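Local coordinates for D-isomer specific 2-hydroxyacid dehydrogenase family protein (Aeromonas salmonicida subsp. salmonicida, PDB 3HG7) that probably acts as an NAD-dependent oxidoreductase of the D-isomer specific 2-hydroxyacid dehydrogenase family, at residues R122-Q127 against Q131-Q136. The protein carries 1 engineered substitution. Numbering follows the deposited sequence.
Sequences REQQKQ and QSHPYQ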
ATOM      1  N   ARG A 122      10.080  -6.306  25.966  1.00 10.41           N
ATOM      2  CA  ARG A 122       8.725  -6.437  26.482  1.00 12.99           C
ATOM      3  C   ARG A 122       8.579  -7.793  27.242  1.00 13.43           C
ATOM      4  O   ARG A 122       8.022  -7.849  28.352  1.00 13.52           O
ATOM      5  CB  ARG A 122       7.763  -6.289  25.305  1.00 17.31           C
ATOM      6  CG  ARG A 122       6.309  -6.371  25.619  1.00 34.07           C
ATOM      7  CD  ARG A 122       5.509  -6.374  24.297  1.00 22.48           C
ATOM      8  NE  ARG A 122       4.248  -7.102  24.457  1.00 35.63           N
ATOM      9  CZ  ARG A 122       3.146  -6.572  24.976  1.00 25.23           C
ATOM     10  NH1 ARG A 122       2.031  -7.307  25.073  1.00 36.25           N
ATOM     11  NH2 ARG A 122       3.140  -5.303  25.385  1.00 36.20           N
ATOM     12  N   GLU A 123       9.092  -8.867  26.634  1.00 13.30           N
ATOM     13  CA  GLU A 123       9.061 -10.198  27.252  1.00 15.15           C
ATOM     14  C   GLU A 123       9.939 -10.239  28.502  1.00 13.69           C
ATOM     15  O   GLU A 123       9.554 -10.833  29.509  1.00 13.21           O
ATOM     16  CB  GLU A 123       9.454 -11.300  26.246  1.00 18.03           C
ATOM     17  CG  GLU A 123       8.487 -11.540  25.056  1.00 23.29           C
ATOM     18  CD  GLU A 123       7.065 -11.981  25.456  1.00 21.54           C
ATOM     19  OE1 GLU A 123       6.864 -12.567  26.545  1.00 24.09           O
ATOM     20  OE2 GLU A 123       6.135 -11.715  24.664  1.00 26.24           O
ATOM     21  N   GLN A 124      11.107  -9.592  28.482  1.00 12.70           N
ATOM     22  CA  GLN A 124      11.913  -9.524  29.706  1.00 13.51           C
ATOM     23  C   GLN A 124      11.218  -8.759  30.833  1.00 14.66           C
ATOM     24  O   GLN A 124      11.405  -9.041  32.027  1.00 14.67           O
ATOM     25  CB  GLN A 124      13.301  -8.953  29.434  1.00 13.08           C
ATOM     26  CG  GLN A 124      14.104  -9.898  28.550  1.00 12.41           C
ATOM     27  CD  GLN A 124      15.579  -9.558  28.453  1.00 13.11           C
ATOM     28  OE1 GLN A 124      16.367 -10.402  28.012  1.00 13.36           O
ATOM     29  NE2 GLN A 124      15.980  -8.340  28.865  1.00 11.21           N
ATOM     30  N   GLN A 125      10.422  -7.764  30.444  1.00 14.17           N
ATOM     31  CA  GLN A 125       9.747  -6.938  31.419  1.00 15.61           C
ATOM     32  C   GLN A 125       8.686  -7.774  32.129  1.00 17.10           C
ATOM     33  O   GLN A 125       8.533  -7.659  33.350  1.00 18.25           O
ATOM     34  CB  GLN A 125       9.142  -5.715  30.729  1.00 13.52           C
ATOM     35  CG  GLN A 125       8.442  -4.731  31.665  1.00 17.04           C
ATOM     36  CD  GLN A 125       7.940  -3.497  30.939  1.00 13.83           C
ATOM     37  OE1 GLN A 125       8.346  -3.214  29.815  1.00 16.15           O
ATOM     38  NE2 GLN A 125       7.043  -2.743  31.601  1.00 17.27           N
ATOM     39  N   LYS A 126       7.995  -8.625  31.368  1.00 18.47           N
ATOM     40  CA  LYS A 126       6.994  -9.553  31.910  1.00 21.15           C
ATOM     41  C   LYS A 126       7.564 -10.487  32.957  1.00 20.94           C
ATOM     42  O   LYS A 126       6.827 -10.965  33.845  1.00 20.92           O
ATOM     43  CB  LYS A 126       6.357 -10.392  30.805  1.00 23.53           C
ATOM     44  CG  LYS A 126       5.323  -9.663  29.963  1.00 29.04           C
ATOM     45  CD  LYS A 126       4.964 -10.477  28.740  1.00 26.54           C
ATOM     46  CE  LYS A 126       3.724  -9.915  28.036  1.00 29.58           C
ATOM     47  NZ  LYS A 126       3.620 -10.492  26.650  1.00 28.93           N
ATOM     48  N   GLN A 127       8.864 -10.785  32.857  1.00 19.87           N
ATOM     49  CA  GLN A 127       9.513 -11.654  33.830  1.00 19.08           C
ATOM     50  C   GLN A 127      10.412 -10.905  34.810  1.00 18.21           C
ATOM     51  O   GLN A 127      11.186 -11.522  35.536  1.00 20.13           O
ATOM     52  CB  GLN A 127      10.253 -12.830  33.141  1.00 20.22           C
ATOM     53  CG  GLN A 127      11.281 -12.465  32.064  1.00 17.90           C
ATOM     54  CD  GLN A 127      12.331 -13.565  31.835  1.00 20.81           C
ATOM     55  OE1 GLN A 127      12.746 -14.255  32.769  1.00 18.95           O
ATOM     56  NE2 GLN A 127      12.789 -13.696  30.597  1.00 18.21           N
ATOM     57  N   GLN A 131      18.167  -7.012  31.615  1.00 12.48           N
ATOM     58  CA  GLN A 131      19.328  -7.535  30.855  1.00 12.22           C
ATOM     59  C   GLN A 131      19.427  -6.917  29.480  1.00 10.15           C
ATOM     60  O   GLN A 131      18.523  -7.067  28.665  1.00  9.58           O
ATOM     61  CB  GLN A 131      19.253  -9.048  30.672  1.00 14.11           C
ATOM     62  CG  GLN A 131      20.469  -9.623  29.898  1.00 20.63           C
ATOM     63  CD  GLN A 131      21.829  -9.389  30.599  1.00 16.49           C
ATOM     64  OE1 GLN A 131      22.043  -9.815  31.741  1.00 21.68           O
ATOM     65  NE2 GLN A 131      22.757  -8.709  29.905  1.00 21.82           N
ATOM     66  N   SER A 132      20.531  -6.220  29.249  1.00  9.51           N
ATOM     67  CA  SER A 132      20.766  -5.614  27.953  1.00 10.03           C
ATOM     68  C   SER A 132      21.421  -6.618  27.019  1.00 10.43           C
ATOM     69  O   SER A 132      22.185  -7.477  27.470  1.00 11.57           O
ATOM     70  CB  SER A 132      21.658  -4.379  28.121  1.00 12.02           C
ATOM     71  OG  SER A 132      21.773  -3.695  26.875  1.00 17.59           O
ATOM     72  N   HIS A 133      21.175  -6.476  25.726  1.00 10.12           N
ATOM     73  CA  HIS A 133      21.766  -7.295  24.655  1.00 10.20           C
ATOM     74  C   HIS A 133      22.403  -6.413  23.582  1.00 11.99           C
ATOM     75  O   HIS A 133      22.018  -5.260  23.450  1.00 12.49           O
ATOM     76  CB  HIS A 133      20.674  -8.152  24.008  1.00 10.60           C
ATOM     77  CG  HIS A 133      19.976  -9.022  25.004  1.00 13.17           C
ATOM     78  ND1 HIS A 133      20.416 -10.298  25.312  1.00 11.66           N
ATOM     79  CD2 HIS A 133      18.980  -8.744  25.882  1.00 11.82           C
ATOM     80  CE1 HIS A 133      19.681 -10.781  26.305  1.00 13.87           C
ATOM     81  NE2 HIS A 133      18.782  -9.866  26.646  1.00 12.58           N
ATOM     82  N   PRO A 134      23.332  -6.968  22.789  1.00 11.34           N
ATOM     83  CA  PRO A 134      23.937  -6.172  21.718  1.00 10.68           C
ATOM     84  C   PRO A 134      22.922  -5.694  20.679  1.00 10.25           C
ATOM     85  O   PRO A 134      21.961  -6.372  20.339  1.00 11.85           O
ATOM     86  CB  PRO A 134      24.907  -7.138  21.033  1.00 12.06           C
ATOM     87  CG  PRO A 134      24.954  -8.358  21.860  1.00 17.47           C
ATOM     88  CD  PRO A 134      24.019  -8.267  22.985  1.00 11.86           C
ATOM     89  N   TYR A 135      23.199  -4.525  20.133  1.00  9.54           N
ATOM     90  CA  TYR A 135      22.449  -4.037  18.997  1.00  8.97           C
ATOM     91  C   TYR A 135      23.367  -3.138  18.179  1.00  9.52           C
ATOM     92  O   TYR A 135      24.488  -2.814  18.605  1.00  7.59           O
ATOM     93  CB  TYR A 135      21.197  -3.310  19.464  1.00 10.10           C
ATOM     94  CG  TYR A 135      21.431  -2.016  20.219  1.00  7.67           C
ATOM     95  CD1 TYR A 135      21.538  -0.779  19.519  1.00 11.49           C
ATOM     96  CD2 TYR A 135      21.478  -1.996  21.594  1.00 11.22           C
ATOM     97  CE1 TYR A 135      21.720   0.414  20.225  1.00  8.04           C
ATOM     98  CE2 TYR A 135      21.668  -0.800  22.296  1.00  8.99           C
ATOM     99  CZ  TYR A 135      21.742   0.388  21.595  1.00 11.08           C
ATOM    100  OH  TYR A 135      21.915   1.538  22.307  1.00  9.97           O
ATOM    101  N   GLN A 136      22.897  -2.761  16.992  1.00 12.41           N
ATOM    102  CA  GLN A 136      23.613  -1.805  16.147  1.00 14.87           C
ATOM    103  C   GLN A 136      22.731  -0.617  15.787  1.00 12.68           C
ATOM    104  O   GLN A 136      21.514  -0.701  15.817  1.00 11.68           O
ATOM    105  CB  GLN A 136      24.114  -2.466  14.846  1.00 18.37           C
ATOM    106  CG  GLN A 136      25.132  -3.599  15.051  1.00 36.77           C
ATOM    107  CD  GLN A 136      26.208  -3.655  13.968  1.00 21.53           C
ATOM    108  OE1 GLN A 136      26.118  -2.977  12.942  1.00 37.58           O
ATOM    109  NE2 GLN A 136      27.249  -4.456  14.209  1.00 37.36           N
TER
HETATM  110  O   HOH W   1      15.309  -5.953  30.411  1.00 11.55           O
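Gln124 reaches from the last turns of its helix to the returning loop and grips it with both ends of one amide. Its OE1 accepts a hydrogen bond from His133 NE2 at 2.8 Å, and its NE2 gives one to the backbone O of Gln131 at 2.9 Å. Glutamine suits the place because a single flat group offers an acceptor and a donor side by side. The Gln131 carbonyl can only accept, which sets the amide with NE2 toward it and OE1 toward His133; histidine fits there because its ring can carry a proton on NE2 and serve as the donor. The side chain of Gln124 leaves with CG anti to the carbonyl carbon (chi1 -66°) and runs on extended, which carries the amide across the gap to the loop. The NE2 bond is nearly straight (161°); it lies in the amide plane and meets a lone pair of the Gln131 carbonyl. The histidine bond is less regular: OE1 meets the ring at its edge, a little out of its plane, and the amide is turned 55° from the ring.

This buried amide is the close-fitting part of a small contact of 116 Å². The exposed side is looser: the Gln131 side chain bends away after its CB passes Gln124 NE2, and its own NE2 bonds to Ser132 O at 2.8 Å. Here too a water accepts a hydrogen bond from Gln124 NE2, 2.9 Å away, and a longer one from Gln131 N.

The Gln124 side chain also rests against Leu129, while Tyr121 OH bonds to His133 N, a second tie between helix and loop. Helix 118-126 and this loop project from the NAD-binding domain, consistent with the arm through which relatives in this family commonly dimerise. They are joined well out from the body of the chain, before the loop returns to strand 142-146 of the parallel Rossmann-type sheet.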